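PDB 1OG6: oxidoreductase YdhF from Escherichia coli, which probably acts as an NADPH-dependent oxidoreductase of the aldo/keto reductase family, holding its cofactor in an alpha/beta barrel. Local coordinates for residues S15-G20 with P257-G262; A52-G57 with I86-R91; L176-V181 with R205-S210. All blocks are in the same frame, centred on the assembly; numbering follows the deposited sequence.

Contact 1: S15-G20 with P257-G262; sequences SRFVMG and PLPIIG. With NAP (NADP nicotinamide-adenine-dinucleotide phosphate), chain F.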
loop_
_atom_site.group_PDB
_atom_site.type_symbol
_atom_site.label_atom_id
_atom_site.label_comp_id
_atom_site.label_asym_id
_atom_site.label_seq_id
_atom_site.Cartn_x
_atom_site.Cartn_y
_atom_site.Cartn_z
ATOM N N SER C 15 18.474 22.542 10.168
ATOM C CA SER C 15 19.885 22.191 10.134
ATOM C C SER C 15 19.856 20.686 9.939
ATOM O O SER C 15 19.133 20.014 10.642
ATOM C CB SER C 15 20.544 22.535 11.464
ATOM O OG SER C 15 20.033 21.716 12.491
ATOM N N ARG C 16 20.632 20.153 9.002
ATOM C CA ARG C 16 20.609 18.717 8.737
ATOM C C ARG C 16 20.616 17.780 9.944
ATOM O O ARG C 16 20.096 16.671 9.857
ATOM C CB ARG C 16 21.733 18.327 7.789
ATOM C CG ARG C 16 21.545 16.944 7.227
ATOM C CD ARG C 16 22.350 16.730 5.965
ATOM N NE ARG C 16 22.042 15.429 5.382
ATOM C CZ ARG C 16 20.817 15.035 5.041
ATOM N NH1 ARG C 16 20.624 13.829 4.515
ATOM N NH2 ARG C 16 19.789 15.851 5.223
ATOM N N PHE C 17 21.223 18.192 11.053
ATOM C CA PHE C 17 21.205 17.368 12.265
ATOM C C PHE C 17 20.341 18.146 13.246
ATOM O O PHE C 17 20.621 19.310 13.540
ATOM C CB PHE C 17 22.599 17.167 12.870
ATOM C CG PHE C 17 23.350 15.972 12.327
ATOM C CD1 PHE C 17 24.097 16.061 11.153
ATOM C CD2 PHE C 17 23.329 14.758 12.997
ATOM C CE1 PHE C 17 24.813 14.956 10.661
ATOM C CE2 PHE C 17 24.044 13.651 12.503
ATOM C CZ PHE C 17 24.782 13.759 11.338
ATOM N N VAL C 18 19.277 17.503 13.720
ATOM C CA VAL C 18 18.336 18.088 14.667
ATOM C C VAL C 18 18.744 17.631 16.071
ATOM O O VAL C 18 19.196 16.505 16.241
ATOM C CB VAL C 18 16.906 17.585 14.375
ATOM C CG1 VAL C 18 15.937 18.189 15.336
ATOM C CG2 VAL C 18 16.514 17.914 12.957
ATOM N N MET C 19 18.591 18.493 17.071
ATOM C CA MET C 19 18.944 18.135 18.441
ATOM C C MET C 19 17.663 17.766 19.190
ATOM O O MET C 19 16.757 18.581 19.306
ATOM C CB MET C 19 19.634 19.312 19.122
ATOM C CG MET C 19 20.898 18.944 19.867
ATOM S SD MET C 19 20.596 17.698 21.122
ATOM C CE MET C 19 22.193 17.060 21.387
ATOM N N GLY C 20 17.582 16.543 19.701
ATOM C CA GLY C 20 16.372 16.123 20.387
ATOM C C GLY C 20 16.409 16.158 21.898
ATOM O O GLY C 20 17.332 15.633 22.523
ATOM N N PRO C 257 17.187 12.041 5.037
ATOM C CA PRO C 257 16.747 12.286 6.412
ATOM C C PRO C 257 17.616 13.240 7.243
ATOM O O PRO C 257 18.805 13.398 6.975
ATOM C CB PRO C 257 16.698 10.877 7.006
ATOM C CG PRO C 257 17.688 10.130 6.207
ATOM C CD PRO C 257 17.426 10.604 4.824
ATOM N N LEU C 258 17.001 13.884 8.241
ATOM C CA LEU C 258 17.702 14.797 9.154
ATOM C C LEU C 258 17.826 14.037 10.462
ATOM O O LEU C 258 16.895 14.038 11.265
ATOM C CB LEU C 258 16.895 16.072 9.445
ATOM C CG LEU C 258 16.007 16.762 8.413
ATOM C CD1 LEU C 258 15.759 18.152 8.917
ATOM C CD2 LEU C 258 16.641 16.810 7.039
ATOM N N PRO C 259 18.974 13.380 10.700
ATOM C CA PRO C 259 19.178 12.612 11.932
ATOM C C PRO C 259 19.050 13.415 13.219
ATOM O O PRO C 259 19.637 14.477 13.354
ATOM C CB PRO C 259 20.567 12.012 11.737
ATOM C CG PRO C 259 21.237 12.996 10.878
ATOM C CD PRO C 259 20.189 13.367 9.872
ATOM N N ILE C 260 18.265 12.894 14.158
ATOM C CA ILE C 260 18.049 13.552 15.441
ATOM C C ILE C 260 18.966 12.961 16.505
ATOM O O ILE C 260 18.925 11.765 16.807
ATOM C CB ILE C 260 16.581 13.410 15.929
ATOM C CG1 ILE C 260 15.605 13.815 14.826
ATOM C CG2 ILE C 260 16.352 14.304 17.127
ATOM C CD1 ILE C 260 14.154 13.661 15.214
ATOM N N ILE C 261 19.797 13.820 17.069
ATOM C CA ILE C 261 20.737 13.417 18.091
ATOM C C ILE C 261 20.007 13.403 19.433
ATOM O O ILE C 261 19.284 14.337 19.762
ATOM C CB ILE C 261 21.943 14.388 18.103
ATOM C CG1 ILE C 261 22.526 14.486 16.689
ATOM C CG2 ILE C 261 23.011 13.890 19.054
ATOM C CD1 ILE C 261 23.655 15.468 16.523
ATOM N N GLY C 262 20.183 12.328 20.195
ATOM C CA GLY C 262 19.516 12.212 21.481
ATOM C C GLY C 262 20.441 12.204 22.681
ATOM O O GLY C 262 19.980 12.153 23.819
HETATM P PA NAP F . 19.123 7.725 19.618
HETATM O O1A NAP F . 19.074 6.358 19.273
HETATM O O2A NAP F . 19.776 8.823 18.805
HETATM O O5B NAP F . 19.761 7.888 21.081
HETATM C C5B NAP F . 20.970 7.151 21.362
HETATM C C4B NAP F . 20.937 6.932 22.914
HETATM O O4B NAP F . 22.170 6.147 23.148
HETATM C C3B NAP F . 21.146 8.211 23.766
HETATM O O3B NAP F . 20.234 8.095 24.852
HETATM C C2B NAP F . 22.581 8.200 24.255
HETATM O O2B NAP F . 22.718 8.532 25.634
HETATM C C1B NAP F . 23.096 6.751 24.007
HETATM N N9A NAP F . 24.414 6.784 23.392
HETATM C C8A NAP F . 24.937 7.570 22.382
HETATM N N7A NAP F . 26.197 7.309 22.085
HETATM C C5A NAP F . 26.517 6.281 22.963
HETATM C C6A NAP F . 27.724 5.578 23.128
HETATM N N6A NAP F . 28.871 5.760 22.444
HETATM N N1A NAP F . 27.750 4.573 24.112
HETATM N N3A NAP F . 25.411 4.969 24.748
HETATM C C4A NAP F . 25.412 5.955 23.773
HETATM O O3 NAP F . 17.632 8.236 19.819
HETATM P PN NAP F . 16.724 8.374 21.099
HETATM O O1N NAP F . 15.591 7.479 21.358
HETATM O O2N NAP F . 16.850 9.736 21.702
HETATM O O5D NAP F . 15.623 8.966 20.065
HETATM C C5D NAP F . 15.936 9.937 18.990
HETATM C C4D NAP F . 15.169 11.238 19.163
HETATM O O4D NAP F . 13.919 11.265 18.426
HETATM C C3D NAP F . 14.822 11.701 20.624
HETATM O O3D NAP F . 15.790 12.624 21.136
HETATM O O2D NAP F . 13.346 13.708 20.611
HETATM C C1D NAP F . 12.839 11.808 19.248
HETATM N N1N NAP F . 11.737 10.779 19.346
HETATM C C2N NAP F . 10.580 10.855 18.528
HETATM C C3N NAP F . 9.579 9.895 18.681
HETATM C C7N NAP F . 8.329 9.982 17.794
HETATM O O7N NAP F . 7.492 9.134 17.966
HETATM N N7N NAP F . 8.188 10.927 16.903
HETATM C C4N NAP F . 9.698 8.815 19.668
HETATM C C5N NAP F . 10.876 8.768 20.469
HETATM C C6N NAP F . 11.910 9.740 20.328
HETATM P P2B NAP F . 23.939 9.405 26.239
HETATM O O1X NAP F . 24.237 10.885 26.018
HETATM O O2X NAP F . 24.444 8.701 27.477
HETATM O O3X NAP F . 22.766 10.016 26.974
#
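Pro-259 presses its CG onto one face of the Phe-17 ring, a CH-pi contact with CG 3.5 Å from the Phe-17 ring centroid and displaced toward the rim. With Phe-17 CG turned beside its own backbone N (chi1 -89°), the ring also brings CD2 to 3.6 Å from Ile-261 CD1. Helix 242-251 packs against Phe-17 and Pro-259 through Asn-247 and Leu-251. Val-18 and Ile-260 share one face of the sheet, with Val-18 CB 4.0 Å from Ile-260 CG1; Met-19 and Ile-261 occupy the other, against Val-269 of helix 266-274.

Backbone bonds of parallel pairing run alongside. Val-18 N donates to Pro-259 O and Ile-261 N to Val-18 O. The third, Gly-20 N to Ile-261 O, measures 2.8 Å. At the outer end the Arg-16 guanidinium lays a face over Pro-257 O without bonding to it, its NH1 being held instead by Leu-251 O.

Joining strand 13-20 to strand 258-261 closes the barrel between its first and last strands. At the cofactor end Gly-20 and Gly-262 offer bare CA atoms to NADP, Gly-20 CA lying 3.6 Å from O3D, so glycine backbone and the Ile-260 side chain against the ribose shape this wall of the pocket.

Contact 2: A52-G57 with I86-R91; sequences ADIYGG and IATTAR. With NAP (NADP nicotinamide-adenine-dinucleotide phosphate), chain F.
Ile-54 packs against Ile-86 and Thr-88 in a small surface contact between two beta-alpha loops at the cofactor-binding end of the barrel, one following strand 48-50 and the other leaving strand 79-87. It is held by van der Waals packing. Ile-54 starts its side chain toward the second loop and supplies most of what its own segment contributes. Its CG1 stands between the backbone N and the carbonyl carbon (chi1 68°), and this rotation leaves both branches available to Ile-86: CG2 sits 3.9 Å from Ile-86 CB, while CD1 reaches Ile-86 CG2 at 4.0 Å. The same Ile-54 CG2 abuts the Ile-86 carbonyl, 3.6 Å from its O. Thr-88 comes across Ile-54 at about a right angle and sets its OG1 3.6 Å from Ile-54 CB.

The margins are looser. Asp-53 OD2 stops 3.8 Å from Ile-86 O, and the carboxylate and the Arg-91 guanidinium are near but not in contact, which would give at most a mild long-range attraction. At the far end Gly-57 CA meets Ala-90 CB at 4.2 Å.

Tyr-55, next to Ile-54, starts its side chain away from the second loop and brings its OH to the nicotinamide, 3.1 Å from NADP C2N. It is probably the proton donor, as in related enzymes, and its OH makes a weak hydrogen bond to Lys-83, consistent with the Tyr-Lys pair of aldo/keto reductases. Ala-52 CB lies over the centre of one face of the Tyr-55 ring.

Around the contact, His-128 touches both Ile-54 and Ile-86, Tyr-58 of helix 55-58 bonds through OH to Thr-88 N and makes a cation-pi contact with Arg-91, and helix 103-116 borders Asp-53 through His-105 and Ser-109.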
loop_
_atom_site.group_PDB
_atom_site.type_symbol
_atom_site.label_atom_id
_atom_site.label_comp_id
_atom_site.label_asym_id
_atom_site.label_seq_id
_atom_site.Cartn_x
_atom_site.Cartn_y
_atom_site.Cartn_z
ATOM N N ALA C 52 8.302 17.715 22.175
ATOM C CA ALA C 52 6.981 17.119 22.041
ATOM C C ALA C 52 6.063 17.313 23.240
ATOM O O ALA C 52 6.491 17.611 24.357
ATOM C CB ALA C 52 7.098 15.638 21.715
ATOM N N ASP C 53 4.781 17.134 22.963
ATOM C CA ASP C 53 3.694 17.247 23.922
ATOM C C ASP C 53 4.016 16.532 25.240
ATOM O O ASP C 53 4.343 17.149 26.250
ATOM C CB ASP C 53 2.452 16.620 23.265
ATOM C CG ASP C 53 1.145 17.086 23.872
ATOM O OD1 ASP C 53 1.155 18.013 24.709
ATOM O OD2 ASP C 53 0.095 16.523 23.490
ATOM N N ILE C 54 3.935 15.210 25.183
ATOM C CA ILE C 54 4.145 14.304 26.308
ATOM C C ILE C 54 5.539 14.131 26.918
ATOM O O ILE C 54 5.660 13.555 27.996
ATOM C CB ILE C 54 3.671 12.923 25.897
ATOM C CG1 ILE C 54 4.603 12.379 24.808
ATOM C CG2 ILE C 54 2.259 13.017 25.349
ATOM C CD1 ILE C 54 4.183 11.060 24.231
ATOM N N TYR C 55 6.581 14.610 26.241
ATOM C CA TYR C 55 7.970 14.456 26.700
ATOM C C TYR C 55 8.342 14.794 28.143
ATOM O O TYR C 55 8.153 15.923 28.603
ATOM C CB TYR C 55 8.913 15.212 25.762
ATOM C CG TYR C 55 9.108 14.523 24.440
ATOM C CD1 TYR C 55 8.457 13.329 24.168
ATOM C CD2 TYR C 55 9.919 15.072 23.453
ATOM C CE1 TYR C 55 8.594 12.698 22.952
ATOM C CE2 TYR C 55 10.067 14.444 22.222
ATOM C CZ TYR C 55 9.392 13.255 21.979
ATOM O OH TYR C 55 9.456 12.636 20.755
ATOM N N GLY C 56 8.903 13.794 28.830
ATOM C CA GLY C 56 9.336 13.944 30.211
ATOM C C GLY C 56 8.201 14.076 31.207
ATOM O O GLY C 56 8.352 14.706 32.257
ATOM N N GLY C 57 7.066 13.462 30.887
ATOM C CA GLY C 57 5.911 13.554 31.757
ATOM C C GLY C 57 5.373 14.965 31.658
ATOM O O GLY C 57 4.918 15.535 32.643
ATOM N N ILE C 86 -0.999 12.829 21.676
ATOM C CA ILE C 86 -0.918 11.636 22.505
ATOM C C ILE C 86 -1.348 11.933 23.948
ATOM O O ILE C 86 -1.179 13.048 24.451
ATOM C CB ILE C 86 0.517 11.034 22.496
ATOM C CG1 ILE C 86 0.927 10.689 21.063
ATOM C CG2 ILE C 86 0.560 9.764 23.334
ATOM C CD1 ILE C 86 2.220 9.916 20.958
ATOM N N ALA C 87 -1.923 10.929 24.600
ATOM C CA ALA C 87 -2.365 11.072 25.975
ATOM C C ALA C 87 -1.685 10.021 26.856
ATOM O O ALA C 87 -2.071 8.850 26.863
ATOM C CB ALA C 87 -3.871 10.931 26.046
ATOM N N THR C 88 -0.660 10.458 27.584
ATOM C CA THR C 88 0.106 9.602 28.481
ATOM C C THR C 88 -0.650 9.413 29.785
ATOM O O THR C 88 -1.529 10.205 30.110
ATOM C CB THR C 88 1.487 10.234 28.773
ATOM O OG1 THR C 88 2.332 10.069 27.630
ATOM C CG2 THR C 88 2.148 9.593 29.969
ATOM N N THR C 89 -0.328 8.355 30.524
ATOM C CA THR C 89 -0.988 8.114 31.798
ATOM C C THR C 89 -0.293 8.893 32.910
ATOM O O THR C 89 -0.497 8.625 34.094
ATOM C CB THR C 89 -1.009 6.619 32.165
ATOM O OG1 THR C 89 0.315 6.084 32.077
ATOM C CG2 THR C 89 -1.938 5.861 31.233
ATOM N N ALA C 90 0.536 9.857 32.513
ATOM C CA ALA C 90 1.247 10.708 33.462
ATOM C C ALA C 90 0.225 11.688 34.030
ATOM O O ALA C 90 0.534 12.500 34.898
ATOM C CB ALA C 90 2.371 11.463 32.756
ATOM N N ARG C 91 -0.998 11.605 33.515
ATOM C CA ARG C 91 -2.092 12.450 33.961
ATOM C C ARG C 91 -3.208 11.564 34.486
ATOM O O ARG C 91 -3.474 10.493 33.938
ATOM C CB ARG C 91 -2.590 13.322 32.813
ATOM C CG ARG C 91 -1.611 14.417 32.474
ATOM C CD ARG C 91 -2.093 15.300 31.353
ATOM N NE ARG C 91 -1.230 16.470 31.229
ATOM C CZ ARG C 91 -1.376 17.431 30.322
ATOM N NH1 ARG C 91 -2.362 17.378 29.433
ATOM N NH2 ARG C 91 -0.531 18.454 30.311
HETATM P PA NAP F . 19.123 7.725 19.618
HETATM O O1A NAP F . 19.074 6.358 19.273
HETATM O O2A NAP F . 19.776 8.823 18.805
HETATM O O5B NAP F . 19.761 7.888 21.081
HETATM C C5B NAP F . 20.970 7.151 21.362
HETATM C C4B NAP F . 20.937 6.932 22.914
HETATM O O4B NAP F . 22.170 6.147 23.148
HETATM C C3B NAP F . 21.146 8.211 23.766
HETATM O O3B NAP F . 20.234 8.095 24.852
HETATM C C2B NAP F . 22.581 8.200 24.255
HETATM O O2B NAP F . 22.718 8.532 25.634
HETATM C C1B NAP F . 23.096 6.751 24.007
HETATM N N9A NAP F . 24.414 6.784 23.392
HETATM C C8A NAP F . 24.937 7.570 22.382
HETATM N N7A NAP F . 26.197 7.309 22.085
HETATM C C5A NAP F . 26.517 6.281 22.963
HETATM C C6A NAP F . 27.724 5.578 23.128
HETATM N N6A NAP F . 28.871 5.760 22.444
HETATM N N1A NAP F . 27.750 4.573 24.112
HETATM N N3A NAP F . 25.411 4.969 24.748
HETATM C C4A NAP F . 25.412 5.955 23.773
HETATM O O3 NAP F . 17.632 8.236 19.819
HETATM P PN NAP F . 16.724 8.374 21.099
HETATM O O1N NAP F . 15.591 7.479 21.358
HETATM O O2N NAP F . 16.850 9.736 21.702
HETATM O O5D NAP F . 15.623 8.966 20.065
HETATM C C5D NAP F . 15.936 9.937 18.990
HETATM C C4D NAP F . 15.169 11.238 19.163
HETATM O O4D NAP F . 13.919 11.265 18.426
HETATM C C3D NAP F . 14.822 11.701 20.624
HETATM O O3D NAP F . 15.790 12.624 21.136
HETATM O O2D NAP F . 13.346 13.708 20.611
HETATM C C1D NAP F . 12.839 11.808 19.248
HETATM N N1N NAP F . 11.737 10.779 19.346
HETATM C C2N NAP F . 10.580 10.855 18.528
HETATM C C3N NAP F . 9.579 9.895 18.681
HETATM C C7N NAP F . 8.329 9.982 17.794
HETATM O O7N NAP F . 7.492 9.134 17.966
HETATM N N7N NAP F . 8.188 10.927 16.903
HETATM C C4N NAP F . 9.698 8.815 19.668
HETATM C C5N NAP F . 10.876 8.768 20.469
HETATM C C6N NAP F . 11.910 9.740 20.328
HETATM P P2B NAP F . 23.939 9.405 26.239
HETATM O O1X NAP F . 24.237 10.885 26.018
HETATM O O2X NAP F . 24.444 8.701 27.477
HETATM O O3X NAP F . 22.766 10.016 26.974
#

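Contact 3: L176-V181 with R205-S210; sequences LATNQV and RPMAWS. With NAP (NADP nicotinamide-adenine-dinucleotide phosphate), chain F.
Gln-180 meets the indole of Trp-209 at its edge, the aliphatic CG lying near the ring plane and 3.4 Å from Trp-209 CD1. The nicotinamide of NADP lies over one face of the indole, with C3N of the cofactor 3.7 Å above the ring plane and over its centre. A chi1 of 57° tucks the indole over its own backbone, which brings its CD1 edge to Gln-180 and Val-181, and NE1 is fixed by a hydrogen bond to Asn-159 OD1. One residue on, Ser-210 OG has both O1N and O5D of the NADP phosphate region within reach, 2.9 Å from O1N, although its single proton cannot be assigned between them.

Parallel strand pairing sets these groups in place. Trp-209 N donates to Val-181 O at 2.9 Å, and Val-181 N makes a weak, bent bond to Met-207 O. Further back, Thr-178 OG1 donates to Arg-205 O, though the modelled length is doubtfully short. Val-181 CG2 rests 4.1 Å from Pro-206 CB.

The two strands are joined through helix 195-201 as a beta-alpha-beta unit, and Leu-199 of that helix packs on Asn-179 and Pro-206. One good backbone bond and one weak one thus hold the strand end from which Trp-209 offers an aromatic surface to the nicotinamide and Ser-210 a hydroxyl to the phosphate.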
loop_
_atom_site.group_PDB
_atom_site.type_symbol
_atom_site.label_atom_id
_atom_site.label_comp_id
_atom_site.label_asym_id
_atom_site.label_seq_id
_atom_site.Cartn_x
_atom_site.Cartn_y
_atom_site.Cartn_z
ATOM N N LEU C 176 2.827 19.362 3.885
ATOM C CA LEU C 176 3.329 18.856 5.161
ATOM C C LEU C 176 4.853 18.922 5.159
ATOM O O LEU C 176 5.518 18.272 4.355
ATOM C CB LEU C 176 2.841 17.419 5.398
ATOM C CG LEU C 176 1.362 17.261 5.777
ATOM C CD1 LEU C 176 0.929 15.832 5.592
ATOM C CD2 LEU C 176 1.138 17.692 7.215
ATOM N N ALA C 177 5.397 19.727 6.060
ATOM C CA ALA C 177 6.828 19.922 6.145
ATOM C C ALA C 177 7.637 18.659 6.369
ATOM O O ALA C 177 8.781 18.596 5.948
ATOM C CB ALA C 177 7.146 20.932 7.225
ATOM N N THR C 178 7.070 17.650 7.020
ATOM C CA THR C 178 7.842 16.432 7.275
ATOM C C THR C 178 7.007 15.271 7.814
ATOM O O THR C 178 5.797 15.376 7.959
ATOM C CB THR C 178 8.993 16.723 8.276
ATOM O OG1 THR C 178 9.923 15.644 8.259
ATOM C CG2 THR C 178 8.462 16.875 9.693
ATOM N N ASN C 179 7.675 14.158 8.093
ATOM C CA ASN C 179 7.040 12.957 8.635
ATOM C C ASN C 179 8.119 12.248 9.458
ATOM O O ASN C 179 8.767 11.311 8.991
ATOM C CB ASN C 179 6.520 12.052 7.502
ATOM C CG ASN C 179 5.820 10.797 8.021
ATOM O OD1 ASN C 179 5.394 10.750 9.168
ATOM N ND2 ASN C 179 5.693 9.780 7.171
ATOM N N GLN C 180 8.314 12.722 10.686
ATOM C CA GLN C 180 9.326 12.164 11.565
ATOM C C GLN C 180 9.153 10.683 11.797
ATOM O O GLN C 180 8.282 10.272 12.546
ATOM C CB GLN C 180 9.323 12.874 12.915
ATOM C CG GLN C 180 10.367 12.306 13.850
ATOM C CD GLN C 180 10.621 13.172 15.054
ATOM O OE1 GLN C 180 10.752 14.390 14.942
ATOM N NE2 GLN C 180 10.713 12.549 16.216
ATOM N N VAL C 181 10.004 9.881 11.175
ATOM C CA VAL C 181 9.926 8.437 11.326
ATOM C C VAL C 181 11.237 7.857 11.855
ATOM O O VAL C 181 12.253 8.552 11.884
ATOM C CB VAL C 181 9.582 7.787 9.978
ATOM C CG1 VAL C 181 8.167 8.122 9.599
ATOM C CG2 VAL C 181 10.517 8.288 8.902
ATOM N N ARG C 205 11.426 16.077 3.524
ATOM C CA ARG C 205 12.535 15.505 4.284
ATOM C C ARG C 205 12.100 15.003 5.642
ATOM O O ARG C 205 11.670 15.792 6.483
ATOM C CB ARG C 205 13.648 16.537 4.487
ATOM C CG ARG C 205 14.818 16.431 3.516
ATOM C CD ARG C 205 14.554 17.098 2.173
ATOM N NE ARG C 205 14.288 16.136 1.105
ATOM C CZ ARG C 205 14.481 16.390 -0.186
ATOM N NH1 ARG C 205 14.947 17.574 -0.561
ATOM N NH2 ARG C 205 14.200 15.469 -1.102
ATOM N N PRO C 206 12.236 13.685 5.883
ATOM C CA PRO C 206 11.872 13.005 7.128
ATOM C C PRO C 206 12.916 13.123 8.214
ATOM O O PRO C 206 14.069 12.805 7.979
ATOM C CB PRO C 206 11.723 11.561 6.686
ATOM C CG PRO C 206 12.835 11.434 5.733
ATOM C CD PRO C 206 12.687 12.692 4.891
ATOM N N MET C 207 12.515 13.585 9.391
ATOM C CA MET C 207 13.426 13.686 10.524
ATOM C C MET C 207 13.488 12.255 11.033
ATOM O O MET C 207 12.459 11.651 11.296
ATOM C CB MET C 207 12.838 14.623 11.575
ATOM C CG MET C 207 12.686 16.042 11.051
ATOM S SD MET C 207 11.699 17.146 12.054
ATOM C CE MET C 207 12.732 17.323 13.499
ATOM N N ALA C 208 14.682 11.696 11.152
ATOM C CA ALA C 208 14.800 10.306 11.571
ATOM C C ALA C 208 15.122 10.139 13.037
ATOM O O ALA C 208 16.131 10.642 13.511
ATOM C CB ALA C 208 15.854 9.613 10.731
ATOM N N TRP C 209 14.275 9.421 13.764
ATOM C CA TRP C 209 14.545 9.230 15.174
ATOM C C TRP C 209 15.113 7.878 15.548
ATOM O O TRP C 209 14.950 6.894 14.830
ATOM C CB TRP C 209 13.311 9.533 16.033
ATOM C CG TRP C 209 12.037 8.770 15.760
ATOM C CD1 TRP C 209 10.991 9.171 14.968
ATOM C CD2 TRP C 209 11.603 7.563 16.409
ATOM N NE1 TRP C 209 9.933 8.302 15.100
ATOM C CE2 TRP C 209 10.281 7.307 15.977
ATOM C CE3 TRP C 209 12.201 6.678 17.318
ATOM C CZ2 TRP C 209 9.546 6.198 16.429
ATOM C CZ3 TRP C 209 11.472 5.577 17.766
ATOM C CH2 TRP C 209 10.159 5.349 17.320
ATOM N N SER C 210 15.801 7.866 16.684
ATOM C CA SER C 210 16.442 6.679 17.232
ATOM C C SER C 210 17.346 5.971 16.226
ATOM O O SER C 210 17.263 4.750 16.057
ATOM C CB SER C 210 15.383 5.715 17.772
ATOM O OG SER C 210 14.709 6.282 18.883
HETATM P PA NAP F . 19.123 7.725 19.618
HETATM O O1A NAP F . 19.074 6.358 19.273
HETATM O O2A NAP F . 19.776 8.823 18.805
HETATM O O5B NAP F . 19.761 7.888 21.081
HETATM C C5B NAP F . 20.970 7.151 21.362
HETATM C C4B NAP F . 20.937 6.932 22.914
HETATM O O4B NAP F . 22.170 6.147 23.148
HETATM C C3B NAP F . 21.146 8.211 23.766
HETATM O O3B NAP F . 20.234 8.095 24.852
HETATM C C2B NAP F . 22.581 8.200 24.255
HETATM O O2B NAP F . 22.718 8.532 25.634
HETATM C C1B NAP F . 23.096 6.751 24.007
HETATM N N9A NAP F . 24.414 6.784 23.392
HETATM C C8A NAP F . 24.937 7.570 22.382
HETATM N N7A NAP F . 26.197 7.309 22.085
HETATM C C5A NAP F . 26.517 6.281 22.963
HETATM C C6A NAP F . 27.724 5.578 23.128
HETATM N N6A NAP F . 28.871 5.760 22.444
HETATM N N1A NAP F . 27.750 4.573 24.112
HETATM N N3A NAP F . 25.411 4.969 24.748
HETATM C C4A NAP F . 25.412 5.955 23.773
HETATM O O3 NAP F . 17.632 8.236 19.819
HETATM P PN NAP F . 16.724 8.374 21.099
HETATM O O1N NAP F . 15.591 7.479 21.358
HETATM O O2N NAP F . 16.850 9.736 21.702
HETATM O O5D NAP F . 15.623 8.966 20.065
HETATM C C5D NAP F . 15.936 9.937 18.990
HETATM C C4D NAP F . 15.169 11.238 19.163
HETATM O O4D NAP F . 13.919 11.265 18.426
HETATM C C3D NAP F . 14.822 11.701 20.624
HETATM O O3D NAP F . 15.790 12.624 21.136
HETATM O O2D NAP F . 13.346 13.708 20.611
HETATM C C1D NAP F . 12.839 11.808 19.248
HETATM N N1N NAP F . 11.737 10.779 19.346
HETATM C C2N NAP F . 10.580 10.855 18.528
HETATM C C3N NAP F . 9.579 9.895 18.681
HETATM C C7N NAP F . 8.329 9.982 17.794
HETATM O O7N NAP F . 7.492 9.134 17.966
HETATM N N7N NAP F . 8.188 10.927 16.903
HETATM C C4N NAP F . 9.698 8.815 19.668
HETATM C C5N NAP F . 10.876 8.768 20.469
HETATM C C6N NAP F . 11.910 9.740 20.328
HETATM P P2B NAP F . 23.939 9.405 26.239
HETATM O O1X NAP F . 24.237 10.885 26.018
HETATM O O2X NAP F . 24.444 8.701 27.477
HETATM O O3X NAP F . 22.766 10.016 26.974
#

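Contacts 1 and 3 are buried and belong to the barrel wall, each about 6 Å, centre to centre, from the middle of the chain; contact 2 lies about 17 Å out, at the surface. Contacts 1 and 3 adjoin: strand 258-261 pairs with strand 207-209, probably through Leu-258 N to Pro-206 O (3.1 Å) and Ile-260 N to Ala-208 O (3.2 Å), and contact 3 is nested in the chain loop closed by contact 1. Both rely on backbone bonds between parallel strands, whereas contact 2 relies on side-chain packing between loops. All three reach NADP: through glycine backbone and an isoleucine in contact 1, a tyrosine hydroxyl in contact 2, and an indole and a serine in contact 3.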